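Local coordinates for pre-crRNA processing endonuclease (Streptococcus mutans, PDB 4R0J), which probably cleaves precursor CRISPR RNA into mature guide RNAs as a Cas5-family endonuclease of the type I-C antiviral system, at residues 10-15 against 100-105; 58-63 against 104-109; 63-68 against 156-161. All coordinates share one frame; numbering follows the deposited sequence.

Interaction 1: residues 10-15 against 100-105; sequences NFYARI and LVKFHF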
loop_
_atom_site.group_PDB
_atom_site.type_symbol
_atom_site.label_atom_id
_atom_site.label_comp_id
_atom_site.label_asym_id
_atom_site.label_seq_id
_atom_site.Cartn_x
_atom_site.Cartn_y
_atom_site.Cartn_z
ATOM N N ASN A 10 -6.035 7.208 12.387
ATOM C CA ASN A 10 -5.535 6.045 11.677
ATOM C C ASN A 10 -6.748 5.325 11.109
ATOM O O ASN A 10 -7.778 5.199 11.787
ATOM C CB ASN A 10 -4.774 5.107 12.617
ATOM C CG ASN A 10 -3.363 5.582 12.900
ATOM O OD1 ASN A 10 -2.646 6.010 11.994
ATOM N ND2 ASN A 10 -2.953 5.501 14.164
ATOM N N PHE A 11 -6.628 4.863 9.874
ATOM C CA PHE A 11 -7.648 4.046 9.249
ATOM C C PHE A 11 -7.083 2.662 9.037
ATOM O O PHE A 11 -5.873 2.497 8.849
ATOM C CB PHE A 11 -8.042 4.625 7.893
ATOM C CG PHE A 11 -8.799 5.913 7.992
ATOM C CD1 PHE A 11 -10.158 5.912 8.249
ATOM C CD2 PHE A 11 -8.151 7.127 7.833
ATOM C CE1 PHE A 11 -10.867 7.108 8.340
ATOM C CE2 PHE A 11 -8.853 8.324 7.917
ATOM C CZ PHE A 11 -10.211 8.313 8.179
ATOM N N TYR A 12 -7.968 1.674 9.038
ATOM C CA TYR A 12 -7.555 0.294 8.830
ATOM C C TYR A 12 -8.415 -0.377 7.773
ATOM O O TYR A 12 -9.646 -0.380 7.867
ATOM C CB TYR A 12 -7.638 -0.487 10.143
ATOM C CG TYR A 12 -6.885 0.166 11.283
ATOM C CD1 TYR A 12 -7.484 1.144 12.060
ATOM C CD2 TYR A 12 -5.571 -0.188 11.572
ATOM C CE1 TYR A 12 -6.807 1.751 13.095
ATOM C CE2 TYR A 12 -4.882 0.417 12.616
ATOM C CZ TYR A 12 -5.505 1.388 13.365
ATOM O OH TYR A 12 -4.849 2.009 14.395
ATOM N N ALA A 13 -7.754 -0.975 6.792
ATOM C CA ALA A 13 -8.430 -1.646 5.693
ATOM C C ALA A 13 -7.897 -3.054 5.520
ATOM O O ALA A 13 -6.700 -3.301 5.663
ATOM C CB ALA A 13 -8.241 -0.867 4.408
ATOM N N ARG A 14 -8.801 -3.973 5.215
ATOM C CA ARG A 14 -8.414 -5.319 4.811
ATOM C C ARG A 14 -8.574 -5.460 3.292
ATOM O O ARG A 14 -9.623 -5.134 2.735
ATOM C CB ARG A 14 -9.241 -6.362 5.562
ATOM C CG ARG A 14 -9.023 -7.774 5.064
ATOM C CD ARG A 14 -9.700 -8.790 5.951
ATOM N NE ARG A 14 -11.103 -8.476 6.163
ATOM C CZ ARG A 14 -11.799 -8.863 7.229
ATOM N NH1 ARG A 14 -11.214 -9.581 8.183
ATOM N NH2 ARG A 14 -13.079 -8.530 7.344
ATOM N N ILE A 15 -7.520 -5.932 2.630
ATOM C CA ILE A 15 -7.506 -6.109 1.177
ATOM C C ILE A 15 -7.311 -7.578 0.873
ATOM O O ILE A 15 -6.360 -8.187 1.370
ATOM C CB ILE A 15 -6.292 -5.377 0.539
ATOM C CG1 ILE A 15 -6.082 -3.983 1.151
ATOM C CG2 ILE A 15 -6.408 -5.367 -0.978
ATOM C CD1 ILE A 15 -7.237 -3.061 0.984
ATOM N N LEU A 100 -3.604 -6.405 5.704
ATOM C CA LEU A 100 -4.230 -5.420 6.577
ATOM C C LEU A 100 -3.364 -4.172 6.505
ATOM O O LEU A 100 -2.151 -4.235 6.720
ATOM C CB LEU A 100 -4.302 -5.946 8.009
ATOM C CG LEU A 100 -4.774 -7.392 8.197
ATOM C CD1 LEU A 100 -4.770 -7.776 9.688
ATOM C CD2 LEU A 100 -6.160 -7.596 7.578
ATOM N N VAL A 101 -3.980 -3.038 6.183
ATOM C CA VAL A 101 -3.222 -1.812 5.964
ATOM C C VAL A 101 -3.600 -0.742 6.975
ATOM O O VAL A 101 -4.779 -0.509 7.238
ATOM C CB VAL A 101 -3.432 -1.260 4.547
ATOM C CG1 VAL A 101 -2.573 -0.025 4.356
ATOM C CG2 VAL A 101 -3.052 -2.320 3.518
ATOM N N LYS A 102 -2.583 -0.119 7.558
ATOM C CA LYS A 102 -2.780 1.003 8.471
ATOM C C LYS A 102 -2.282 2.268 7.781
ATOM O O LYS A 102 -1.147 2.323 7.289
ATOM C CB LYS A 102 -2.015 0.760 9.769
ATOM C CG LYS A 102 -2.046 1.912 10.759
ATOM C CD LYS A 102 -1.218 1.597 12.013
ATOM C CE LYS A 102 -1.121 2.811 12.926
ATOM N NZ LYS A 102 -0.253 2.535 14.120
ATOM N N PHE A 103 -3.137 3.282 7.729
ATOM C CA PHE A 103 -2.794 4.494 7.007
ATOM C C PHE A 103 -3.543 5.686 7.577
ATOM O O PHE A 103 -4.472 5.541 8.378
ATOM C CB PHE A 103 -3.075 4.344 5.501
ATOM C CG PHE A 103 -4.533 4.252 5.155
ATOM C CD1 PHE A 103 -5.223 3.058 5.291
ATOM C CD2 PHE A 103 -5.215 5.372 4.689
ATOM C CE1 PHE A 103 -6.573 2.980 4.965
ATOM C CE2 PHE A 103 -6.564 5.298 4.364
ATOM C CZ PHE A 103 -7.238 4.103 4.497
ATOM N N HIS A 104 -3.125 6.870 7.158
ATOM C CA HIS A 104 -3.786 8.096 7.568
ATOM C C HIS A 104 -3.570 9.066 6.434
ATOM O O HIS A 104 -2.860 8.751 5.483
ATOM C CB HIS A 104 -3.174 8.644 8.860
ATOM C CG HIS A 104 -1.734 9.047 8.733
ATOM N ND1 HIS A 104 -0.690 8.177 8.980
ATOM C CD2 HIS A 104 -1.166 10.233 8.402
ATOM C CE1 HIS A 104 0.459 8.810 8.799
ATOM N NE2 HIS A 104 0.197 10.059 8.451
ATOM N N PHE A 105 -4.192 10.237 6.522
ATOM C CA PHE A 105 -3.883 11.278 5.549
ATOM C C PHE A 105 -3.470 12.582 6.216
ATOM O O PHE A 105 -3.740 12.812 7.400
ATOM C CB PHE A 105 -5.000 11.489 4.504
ATOM C CG PHE A 105 -6.332 11.922 5.068
ATOM C CD1 PHE A 105 -6.601 13.268 5.335
ATOM C CD2 PHE A 105 -7.353 10.999 5.252
ATOM C CE1 PHE A 105 -7.845 13.673 5.822
ATOM C CE2 PHE A 105 -8.596 11.393 5.727
ATOM C CZ PHE A 105 -8.847 12.738 6.008
HETATM O O HOH W 1 -1.145 5.461 9.730
HETATM O O HOH W 2 -2.590 0.984 15.487
#

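Interaction 2: residues 58-63 against 104-109; sequences TNVITE and HFIWNE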
loop_
_atom_site.group_PDB
_atom_site.type_symbol
_atom_site.label_atom_id
_atom_site.label_comp_id
_atom_site.label_asym_id
_atom_site.label_seq_id
_atom_site.Cartn_x
_atom_site.Cartn_y
_atom_site.Cartn_z
ATOM N N THR A 58 -2.893 13.889 1.169
ATOM C CA THR A 58 -1.969 12.848 0.790
ATOM C C THR A 58 -2.170 11.661 1.723
ATOM O O THR A 58 -2.058 11.795 2.945
ATOM C CB THR A 58 -0.513 13.335 0.910
ATOM O OG1 THR A 58 -0.307 14.452 0.029
ATOM C CG2 THR A 58 0.464 12.200 0.558
ATOM N N ASN A 59 -2.466 10.502 1.144
ATOM C CA ASN A 59 -2.562 9.278 1.923
ATOM C C ASN A 59 -1.167 8.800 2.274
ATOM O O ASN A 59 -0.273 8.805 1.425
ATOM C CB ASN A 59 -3.296 8.197 1.142
ATOM C CG ASN A 59 -4.775 8.448 1.072
ATOM O OD1 ASN A 59 -5.382 8.896 2.042
ATOM N ND2 ASN A 59 -5.362 8.188 -0.084
ATOM N N VAL A 60 -0.990 8.410 3.528
ATOM C CA VAL A 60 0.308 7.990 4.042
ATOM C C VAL A 60 0.137 6.602 4.623
ATOM O O VAL A 60 -0.536 6.419 5.623
ATOM C CB VAL A 60 0.833 8.953 5.125
ATOM C CG1 VAL A 60 2.208 8.504 5.627
ATOM C CG2 VAL A 60 0.900 10.382 4.582
ATOM N N ILE A 61 0.722 5.618 3.951
ATOM C CA ILE A 61 0.637 4.231 4.394
ATOM C C ILE A 61 1.782 4.009 5.363
ATOM O O ILE A 61 2.943 4.232 5.020
ATOM C CB ILE A 61 0.762 3.272 3.192
ATOM C CG1 ILE A 61 -0.500 3.322 2.314
ATOM C CG2 ILE A 61 0.990 1.846 3.665
ATOM C CD1 ILE A 61 -0.697 4.608 1.546
ATOM N N THR A 62 1.461 3.604 6.586
ATOM C CA THR A 62 2.509 3.417 7.594
ATOM C C THR A 62 2.892 1.961 7.887
ATOM O O THR A 62 4.034 1.703 8.274
ATOM C CB THR A 62 2.187 4.151 8.916
ATOM O OG1 THR A 62 0.997 3.607 9.497
ATOM C CG2 THR A 62 1.994 5.646 8.658
ATOM N N GLU A 63 1.954 1.027 7.738
ATOM C CA GLU A 63 2.242 -0.392 8.034
ATOM C C GLU A 63 1.302 -1.313 7.263
ATOM O O GLU A 63 0.153 -0.959 6.997
ATOM C CB GLU A 63 2.125 -0.679 9.542
ATOM C CG GLU A 63 2.725 -2.019 10.003
ATOM C CD GLU A 63 2.598 -2.242 11.505
ATOM O OE1 GLU A 63 1.464 -2.193 12.028
ATOM O OE2 GLU A 63 3.636 -2.465 12.164
ATOM N N HIS A 104 -3.125 6.870 7.158
ATOM C CA HIS A 104 -3.786 8.096 7.568
ATOM C C HIS A 104 -3.570 9.066 6.434
ATOM O O HIS A 104 -2.860 8.751 5.483
ATOM C CB HIS A 104 -3.174 8.644 8.860
ATOM C CG HIS A 104 -1.734 9.047 8.733
ATOM N ND1 HIS A 104 -0.690 8.177 8.980
ATOM C CD2 HIS A 104 -1.166 10.233 8.402
ATOM C CE1 HIS A 104 0.459 8.810 8.799
ATOM N NE2 HIS A 104 0.197 10.059 8.451
ATOM N N PHE A 105 -4.192 10.237 6.522
ATOM C CA PHE A 105 -3.883 11.278 5.549
ATOM C C PHE A 105 -3.470 12.582 6.216
ATOM O O PHE A 105 -3.740 12.812 7.400
ATOM C CB PHE A 105 -5.000 11.489 4.504
ATOM C CG PHE A 105 -6.332 11.922 5.068
ATOM C CD1 PHE A 105 -6.601 13.268 5.335
ATOM C CD2 PHE A 105 -7.353 10.999 5.252
ATOM C CE1 PHE A 105 -7.845 13.673 5.822
ATOM C CE2 PHE A 105 -8.596 11.393 5.727
ATOM C CZ PHE A 105 -8.847 12.738 6.008
ATOM N N ILE A 106 -2.752 13.393 5.445
ATOM C CA ILE A 106 -2.297 14.699 5.878
ATOM C C ILE A 106 -2.636 15.650 4.734
ATOM O O ILE A 106 -2.920 15.203 3.624
ATOM C CB ILE A 106 -0.776 14.708 6.103
ATOM C CG1 ILE A 106 -0.044 14.346 4.809
ATOM C CG2 ILE A 106 -0.377 13.724 7.241
ATOM C CD1 ILE A 106 1.472 14.512 4.891
ATOM N N TRP A 107 -2.576 16.948 4.987
ATOM C CA TRP A 107 -2.821 17.911 3.916
ATOM C C TRP A 107 -1.625 17.927 2.967
ATOM O O TRP A 107 -0.477 17.806 3.391
ATOM C CB TRP A 107 -3.088 19.319 4.467
ATOM C CG TRP A 107 -4.265 19.418 5.402
ATOM C CD1 TRP A 107 -4.314 20.101 6.579
ATOM C CD2 TRP A 107 -5.553 18.806 5.242
ATOM N NE1 TRP A 107 -5.551 19.965 7.161
ATOM C CE2 TRP A 107 -6.329 19.161 6.367
ATOM C CE3 TRP A 107 -6.124 17.981 4.261
ATOM C CZ2 TRP A 107 -7.647 18.737 6.535
ATOM C CZ3 TRP A 107 -7.433 17.559 4.429
ATOM C CH2 TRP A 107 -8.179 17.937 5.558
ATOM N N ASN A 108 -1.901 18.074 1.678
ATOM C CA ASN A 108 -0.865 18.058 0.660
ATOM C C ASN A 108 -0.153 19.410 0.598
ATOM O O ASN A 108 -0.701 20.380 0.090
ATOM C CB ASN A 108 -1.508 17.707 -0.686
ATOM C CG ASN A 108 -0.507 17.587 -1.816
ATOM O OD1 ASN A 108 0.672 17.918 -1.672
ATOM N ND2 ASN A 108 -0.985 17.120 -2.968
ATOM N N GLU A 109 1.064 19.474 1.133
ATOM C CA GLU A 109 1.814 20.724 1.169
ATOM C C GLU A 109 2.040 21.299 -0.226
ATOM O O GLU A 109 2.229 22.499 -0.382
ATOM C CB GLU A 109 3.161 20.535 1.871
ATOM C CG GLU A 109 4.156 19.682 1.098
ATOM C CD GLU A 109 5.465 19.485 1.848
ATOM O OE1 GLU A 109 5.825 20.363 2.664
ATOM O OE2 GLU A 109 6.131 18.449 1.628
HETATM O O HOH W 1 -1.145 5.461 9.730
#

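Interaction 3: residues 63-68 against 156-161; sequences EVKVVN and EEYETI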
loop_
_atom_site.group_PDB
_atom_site.type_symbol
_atom_site.label_atom_id
_atom_site.label_comp_id
_atom_site.label_asym_id
_atom_site.label_seq_id
_atom_site.Cartn_x
_atom_site.Cartn_y
_atom_site.Cartn_z
ATOM N N GLU A 63 1.954 1.027 7.738
ATOM C CA GLU A 63 2.242 -0.392 8.034
ATOM C C GLU A 63 1.302 -1.313 7.263
ATOM O O GLU A 63 0.153 -0.959 6.997
ATOM C CB GLU A 63 2.125 -0.679 9.542
ATOM C CG GLU A 63 2.725 -2.019 10.003
ATOM C CD GLU A 63 2.598 -2.242 11.505
ATOM O OE1 GLU A 63 1.464 -2.193 12.028
ATOM O OE2 GLU A 63 3.636 -2.465 12.164
ATOM N N VAL A 64 1.792 -2.491 6.894
ATOM C CA VAL A 64 0.928 -3.510 6.320
ATOM C C VAL A 64 1.189 -4.834 7.035
ATOM O O VAL A 64 2.320 -5.121 7.431
ATOM C CB VAL A 64 1.123 -3.678 4.786
ATOM C CG1 VAL A 64 2.547 -4.135 4.442
ATOM C CG2 VAL A 64 0.102 -4.661 4.218
ATOM N N LYS A 65 0.131 -5.607 7.253
ATOM C CA LYS A 65 0.304 -6.960 7.788
ATOM C C LYS A 65 -0.032 -7.958 6.684
ATOM O O LYS A 65 -1.073 -7.846 6.011
ATOM C CB LYS A 65 -0.554 -7.179 9.035
ATOM C CG LYS A 65 -0.139 -6.296 10.204
ATOM C CD LYS A 65 -0.854 -6.671 11.488
ATOM C CE LYS A 65 -0.428 -5.770 12.636
ATOM N NZ LYS A 65 -1.206 -6.052 13.873
ATOM N N VAL A 66 0.886 -8.900 6.465
ATOM C CA VAL A 66 0.726 -9.960 5.478
ATOM C C VAL A 66 0.103 -11.137 6.212
ATOM O O VAL A 66 0.738 -11.747 7.077
ATOM C CB VAL A 66 2.083 -10.365 4.927
ATOM C CG1 VAL A 66 1.964 -11.528 3.939
ATOM C CG2 VAL A 66 2.766 -9.147 4.288
ATOM N N VAL A 67 -1.157 -11.427 5.909
ATOM C CA VAL A 67 -1.896 -12.406 6.712
ATOM C C VAL A 67 -1.651 -13.849 6.294
ATOM O O VAL A 67 -1.536 -14.760 7.136
ATOM C CB VAL A 67 -3.396 -12.116 6.644
ATOM C CG1 VAL A 67 -4.186 -13.210 7.361
ATOM C CG2 VAL A 67 -3.689 -10.734 7.250
ATOM N N ASN A 68 -1.589 -14.066 4.988
ATOM C CA ASN A 68 -1.471 -15.417 4.436
ATOM C C ASN A 68 -0.062 -15.792 4.029
ATOM O O ASN A 68 0.722 -14.930 3.642
ATOM C CB ASN A 68 -2.369 -15.568 3.208
ATOM C CG ASN A 68 -3.840 -15.465 3.545
ATOM O OD1 ASN A 68 -4.225 -15.539 4.709
ATOM N ND2 ASN A 68 -4.672 -15.283 2.528
ATOM N N GLU A 156 -8.723 -2.895 16.702
ATOM C CA GLU A 156 -8.696 -4.134 17.471
ATOM C C GLU A 156 -8.480 -5.310 16.534
ATOM O O GLU A 156 -7.658 -6.186 16.794
ATOM C CB GLU A 156 -10.009 -4.296 18.248
ATOM C CG GLU A 156 -10.349 -5.727 18.646
ATOM C CD GLU A 156 -9.758 -6.124 19.980
ATOM O OE1 GLU A 156 -8.515 -6.104 20.114
ATOM O OE2 GLU A 156 -10.540 -6.455 20.900
ATOM N N GLU A 157 -9.211 -5.319 15.424
ATOM C CA GLU A 157 -9.043 -6.370 14.422
ATOM C C GLU A 157 -7.665 -6.314 13.768
ATOM O O GLU A 157 -6.997 -7.332 13.622
ATOM C CB GLU A 157 -10.158 -6.305 13.376
ATOM C CG GLU A 157 -11.471 -6.891 13.877
ATOM C CD GLU A 157 -12.639 -6.640 12.941
ATOM O OE1 GLU A 157 -12.734 -5.528 12.382
ATOM O OE2 GLU A 157 -13.472 -7.557 12.775
ATOM N N TYR A 158 -7.235 -5.123 13.375
ATOM C CA TYR A 158 -5.901 -4.972 12.811
ATOM C C TYR A 158 -4.837 -5.592 13.723
ATOM O O TYR A 158 -3.889 -6.220 13.251
ATOM C CB TYR A 158 -5.591 -3.499 12.577
ATOM C CG TYR A 158 -4.209 -3.267 12.015
ATOM C CD1 TYR A 158 -3.957 -3.449 10.660
ATOM C CD2 TYR A 158 -3.158 -2.867 12.838
ATOM C CE1 TYR A 158 -2.696 -3.238 10.137
ATOM C CE2 TYR A 158 -1.891 -2.651 12.320
ATOM C CZ TYR A 158 -1.671 -2.842 10.965
ATOM O OH TYR A 158 -0.421 -2.631 10.430
ATOM N N GLU A 159 -5.008 -5.415 15.030
ATOM C CA GLU A 159 -4.045 -5.910 16.015
ATOM C C GLU A 159 -4.176 -7.404 16.325
ATOM O O GLU A 159 -3.210 -8.027 16.761
ATOM C CB GLU A 159 -4.144 -5.100 17.316
ATOM C CG GLU A 159 -3.666 -3.660 17.182
ATOM C CD GLU A 159 -4.045 -2.798 18.370
ATOM O OE1 GLU A 159 -4.720 -3.308 19.292
ATOM O OE2 GLU A 159 -3.671 -1.604 18.378
ATOM N N THR A 160 -5.354 -7.984 16.102
ATOM C CA THR A 160 -5.602 -9.358 16.561
ATOM C C THR A 160 -5.717 -10.437 15.470
ATOM O O THR A 160 -5.506 -11.616 15.743
ATOM C CB THR A 160 -6.836 -9.438 17.483
ATOM O OG1 THR A 160 -8.024 -9.182 16.727
ATOM C CG2 THR A 160 -6.721 -8.428 18.617
ATOM N N ILE A 161 -6.066 -10.051 14.248
ATOM C CA ILE A 161 -6.153 -11.024 13.160
ATOM C C ILE A 161 -4.816 -11.756 13.005
ATOM O O ILE A 161 -3.776 -11.123 12.815
ATOM C CB ILE A 161 -6.544 -10.349 11.826
ATOM C CG1 ILE A 161 -8.017 -9.920 11.874
ATOM C CG2 ILE A 161 -6.310 -11.307 10.666
ATOM C CD1 ILE A 161 -8.455 -9.049 10.678
#

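Interaction 1: residues 10-15 against 100-105
Phe11 and Phe103 pack against each other as a hydrogen-bonded pair of two antiparallel strands, and the tightest part of the contact is theirs. The CB of Phe11 sits over one face of the Phe103 ring, 3.5 Å from Phe103 CZ and shifted toward the rim, a CH-pi contact. The two rings themselves are nearly parallel, planes at 28°, but offset, with little overlap, centroids 5.7 Å apart. Phe103 can lie under its neighbour because its CG stands between the backbone N and the carbonyl carbon (chi1 68°). On the same face, Ala13 CB meets the edge of the Phe103 ring, Ile15 CG1 touches Val101 CG2, and Phe11 CE2 reaches Phe105 CE2 at 3.8 Å. Between the strands the ladder is regular: Phe11 N gives a nearly straight bond to Phe103 O at 2.7 Å, Phe103 N returns one to Phe11 O, and Ala13 and Val101 exchange a second pair.

The other face, with Tyr12, Lys102, Arg14 and Leu100, is looser and wetter. Lys102 runs fully extended alongside the Tyr12 ring, its CG 3.7 Å from Tyr12 CE2, while its CE comes 3.5 Å from Asn10 ND2. Water links the polar ends: one molecule joins Tyr12 OH to Lys102 NZ, and another gives a proton to Asn10 OD1 and also bonds His104 ND1. Arg14 lies beside Leu100 and carries its guanidinium on to a salt bridge with Asp151.

The strands 11-17 and 97-107 are neighbours in the large antiparallel sheet of this Cas5-family protein. Helices 41-51 and 120-132 cover the Phe103 face, through Ile48 and Ile131, whereas Tyr12 on the other face meets Tyr158 of helix 155-160.

Interaction 2: residues 58-63 against 104-109
Thr58 and Ile106, then Val60 and His104, form the two hydrogen-bonded pairs that zip these antiparallel strands together. In each pair the bond from the 58-63 side is the shorter: Val60 N reaches His104 O at 2.7 Å, and His104 N answers to Val60 O at 3.0 Å. Between them, at the non-hydrogen-bonded pair of Asn59 and Phe105, Thr58 O takes a CA-H...O contact from Phe105 CA.

Apolar and CH-pi packing gathers around the imidazole of His104. Val60 CB stands over one ring face, 3.6 Å from His104 NE2. The Thr62 side chain crosses that of His104 at about a right angle and puts CG2 at the ring edge, 3.5 Å from His104 CE1. With CG lodged between its backbone N and carbonyl carbon (chi1 63°), His104 turns one face of its ring to Val60. On this side of the sheet Val60 CG2 touches Ile106 CG1 at 4.1 Å.

The ladder loses its regular step where two residues, Thr62 and Glu63, stand opposite the single Lys102, a classic beta bulge within the central sheet.

Polar side chains form the third group. The water that joins His104 ND1 to Asn10 also bonds Thr62 OG1. Asn59 OD1, 3.6 Å from Phe105 CB, is buried here without a hydrogen-bond partner, while ND2 of the same amide is held by Asp49 and Tyr52. Thr58 OG1 lies 3.5 Å from Asn108 CB; Asn108 OD1 accepts from Asn110 N, and its ND2 bonds Pro55 O.

Interaction 3: residues 63-68 against 156-161
Lys65 stretches over one face of the Tyr158 ring, its CE 3.5 Å from Tyr158 CE2 in a CH-pi contact. Extended beyond CG, the chain passes CG by the hydroxyl end and CD and CE over the ring before the ammonium reaches the helix. There NZ bonds to the backbone carbonyl, Lys65 NZ to Tyr158 O at 2.8 Å, coming in tilted from the carbonyl plane. The same NZ lies 4.2 Å from the centroid of the Tyr158 ring, off-centre, and adds a cation-pi contact. One residue of the helix thus holds both the methylenes and the charge of the lysine.

Tyr158 has CG anti to its backbone N, which carries the ring away from the helix to the sheet. At its tip Tyr158 OH donates a short bond to Glu63 OE1, 2.5 Å, arriving on the anti side of the carboxylate and 21° out of its plane. The carboxylate is turned 28° from the ring plane, with OE1 at the ring edge. Glu63 OE2 has a salt bridge to Lys204, so both carboxylate oxygens are engaged, and Lys204 probably favours the charged form of Glu63.

A smaller apolar contact flanks this polar cluster: Val67 CG2 meets Ile161 CG2 at 4.3 Å, where the 156-160 helix has just ended.

This is a helix-on-sheet contact, the axes of strand 63-66 and helix 156-160 passing 10.3 Å apart at 53°. Tyr158 spans the distance between strand and helix, packing also against Leu100 of strand 97-107, while strand 202-215 borders 63-66 on the other side and supplies Lys204.

In the fold
Interactions 1 and 2 are consecutive seams of one sheet: strand 97-107 pairs with 11-17 in the first and with 57-66 in the second, and His104 and Phe105 serve both, as does a water bound to His104. Interaction 1 is the most deeply buried, with phenylalanine packing under the helices; interaction 2 lies nearer the edge of the molecule and has the same four-bond ladder but buries less surface, its side-chain packing gathered on an imidazole. Interaction 3 differs in kind, since no ladder joins its segments and mainly polar and cation-pi contacts bind a helix to the sheet. It takes up strand 57-66 at Glu63, where interaction 2 leaves off, and meets interaction 1 through neighbouring strands, by Leu100 O with Lys65 N.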